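Long-range contact in histone H3.1,E3 ubiquitin-protein ligase HERC2 (Homo sapiens, PDB 6WW4), which probably acts as a histone reader, its HERC2 zinc-finger domain, from a ubiquitin ligase, being fused here to the histone H3 tail that it binds: residues K4-P9 with P20-R25. Numbering follows the deposited sequence.
Sequences KQTIHP and PINGSR
The imidazole of His8 carries Arg25 CB over the centre of one face, 3.6 Å from the ring centroid and only 11° off the normal, a CH-pi contact. Gly23 O lies at the edge of the same ring, in its plane, and takes a weak, bent hydrogen bond from His8 NE2 at 2.8 Å. At the other ring nitrogen, a water hydrogen-bonds His8 ND1 at 2.8 Å and, as acceptor, takes a bond from Arg25 NH1, meeting the guanidinium at its edge. With CG anti to the carbonyl carbon, beside the backbone N (chi1 -68°), the ring is set with NE2 at Gly23 O and one face against Arg25 CB. The extended Arg25 chain continues past the ring to a salt bridge between NE and Asp35. An alanine here would take away the ring, probably leaving Gly23 O without its side-chain donor and opening a gap over Arg25 CB.

Ile7 and Asn22 form an antiparallel non-hydrogen-bonded pair. Two backbone hydrogen bonds also join the segments: His8 N donates to Ile21 O at 2.9 Å, and Gly23 N donates to Thr6 O at 2.7 Å. Beyond them, Ile7 CG2 presses tightly on Pro20 CG, 3.5 Å away, while Ile7 CD1 packs 3.6 Å from Asn22 CB. Thr6 belongs to the histone-derived tail, whereas Ile7 onward is HERC2 sequence; the bond to Thr6 therefore crosses an engineered junction. The hydroxyl of Thr6 is hydrogen-bonded to the guanidinium (NH2) of Arg2, also in the histone tail.

Ile21 directs its side chain from this strand pair onto Val11 and Cys13, a ligand of the four-cysteine zinc site. The short antiparallel pair formed by 7-8 and 21-22 thus flanks one of the two zinc centres of a ZZ-type zinc finger.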
loop_
_atom_site.group_PDB
_atom_site.type_symbol
_atom_site.label_atom_id
_atom_site.label_comp_id
_atom_site.label_asym_id
_atom_site.label_seq_id
_atom_site.Cartn_x
_atom_site.Cartn_y
_atom_site.Cartn_z
ATOM N N LYS A 4 5.441 -16.829 -3.774
ATOM C CA LYS A 4 5.931 -15.458 -3.767
ATOM C C LYS A 4 5.900 -14.930 -2.343
ATOM O O LYS A 4 5.001 -15.266 -1.567
ATOM C CB LYS A 4 5.094 -14.571 -4.690
ATOM N N GLN A 5 6.913 -14.158 -1.985
ATOM C CA GLN A 5 6.883 -13.416 -0.737
ATOM C C GLN A 5 6.040 -12.170 -0.954
ATOM O O GLN A 5 6.198 -11.467 -1.959
ATOM C CB GLN A 5 8.295 -13.050 -0.271
ATOM N N THR A 6 5.113 -11.921 -0.045
ATOM C CA THR A 6 4.147 -10.854 -0.244
ATOM C C THR A 6 4.081 -9.909 0.949
ATOM O O THR A 6 3.232 -9.009 0.963
ATOM C CB THR A 6 2.769 -11.448 -0.551
ATOM O OG1 THR A 6 2.374 -12.289 0.536
ATOM C CG2 THR A 6 2.842 -12.292 -1.818
ATOM N N ILE A 7 4.949 -10.084 1.925
ATOM C CA ILE A 7 5.045 -9.172 3.051
ATOM C C ILE A 7 6.026 -8.064 2.689
ATOM O O ILE A 7 7.063 -8.317 2.061
ATOM C CB ILE A 7 5.478 -9.921 4.326
ATOM C CG1 ILE A 7 4.300 -10.685 4.910
ATOM C CG2 ILE A 7 6.037 -8.961 5.381
ATOM C CD1 ILE A 7 3.235 -9.778 5.485
ATOM N N HIS A 8 5.693 -6.827 3.072
ATOM C CA HIS A 8 6.527 -5.658 2.815
ATOM C C HIS A 8 7.104 -5.156 4.136
ATOM O O HIS A 8 6.460 -4.356 4.837
ATOM C CB HIS A 8 5.731 -4.562 2.110
ATOM C CG HIS A 8 5.336 -4.908 0.705
ATOM N ND1 HIS A 8 6.153 -4.672 -0.379
ATOM C CD2 HIS A 8 4.206 -5.464 0.209
ATOM C CE1 HIS A 8 5.544 -5.069 -1.480
ATOM N NE2 HIS A 8 4.358 -5.548 -1.151
ATOM N N PRO A 9 8.307 -5.605 4.515
ATOM C CA PRO A 9 8.869 -5.261 5.830
ATOM C C PRO A 9 8.894 -3.766 6.077
ATOM O O PRO A 9 9.279 -2.981 5.210
ATOM C CB PRO A 9 10.292 -5.830 5.755
ATOM C CG PRO A 9 10.186 -6.973 4.814
ATOM C CD PRO A 9 9.115 -6.617 3.811
ATOM N N PRO A 20 2.796 -5.943 9.017
ATOM C CA PRO A 20 3.203 -5.249 7.789
ATOM C C PRO A 20 2.195 -5.478 6.684
ATOM O O PRO A 20 1.387 -6.397 6.814
ATOM C CB PRO A 20 4.557 -5.893 7.449
ATOM C CG PRO A 20 4.428 -7.295 7.991
ATOM C CD PRO A 20 3.593 -7.161 9.263
ATOM N N ILE A 21 2.241 -4.666 5.620
ATOM C CA ILE A 21 1.342 -4.872 4.487
ATOM C C ILE A 21 1.651 -6.201 3.822
ATOM O O ILE A 21 2.805 -6.505 3.488
ATOM C CB ILE A 21 1.447 -3.714 3.479
ATOM C CG1 ILE A 21 0.856 -2.421 4.066
ATOM C CG2 ILE A 21 0.739 -4.080 2.184
ATOM C CD1 ILE A 21 0.810 -1.256 3.097
ATOM N N ASN A 22 0.609 -7.000 3.612
ATOM C CA ASN A 22 0.708 -8.262 2.897
ATOM C C ASN A 22 -0.025 -8.145 1.572
ATOM O O ASN A 22 -1.191 -7.739 1.537
ATOM C CB ASN A 22 0.122 -9.415 3.702
ATOM C CG ASN A 22 0.453 -10.751 3.087
ATOM O OD1 ASN A 22 1.564 -10.958 2.600
ATOM N ND2 ASN A 22 -0.507 -11.657 3.081
ATOM N N GLY A 23 0.650 -8.512 0.496
ATOM C CA GLY A 23 0.105 -8.340 -0.833
ATOM C C GLY A 23 0.660 -7.102 -1.498
ATOM O O GLY A 23 1.722 -6.590 -1.138
ATOM N N SER A 24 -0.081 -6.603 -2.480
ATOM C CA SER A 24 0.417 -5.456 -3.219
ATOM C C SER A 24 0.523 -4.240 -2.308
ATOM O O SER A 24 -0.363 -3.963 -1.493
ATOM C CB SER A 24 -0.484 -5.147 -4.411
ATOM O OG SER A 24 -0.352 -6.139 -5.411
ATOM N N ARG A 25 1.622 -3.517 -2.450
ATOM C CA ARG A 25 1.817 -2.242 -1.783
ATOM C C ARG A 25 1.584 -1.108 -2.779
ATOM O O ARG A 25 2.171 -1.093 -3.866
ATOM C CB ARG A 25 3.224 -2.173 -1.197
ATOM C CG ARG A 25 3.626 -0.816 -0.692
ATOM C CD ARG A 25 5.073 -0.853 -0.258
ATOM N NE ARG A 25 5.472 0.459 0.214
ATOM C CZ ARG A 25 6.725 0.828 0.430
ATOM N NH1 ARG A 25 7.713 -0.026 0.201
ATOM N NH2 ARG A 25 6.979 2.054 0.873
HETATM O O HOH W 1 8.090 -2.706 -0.145
#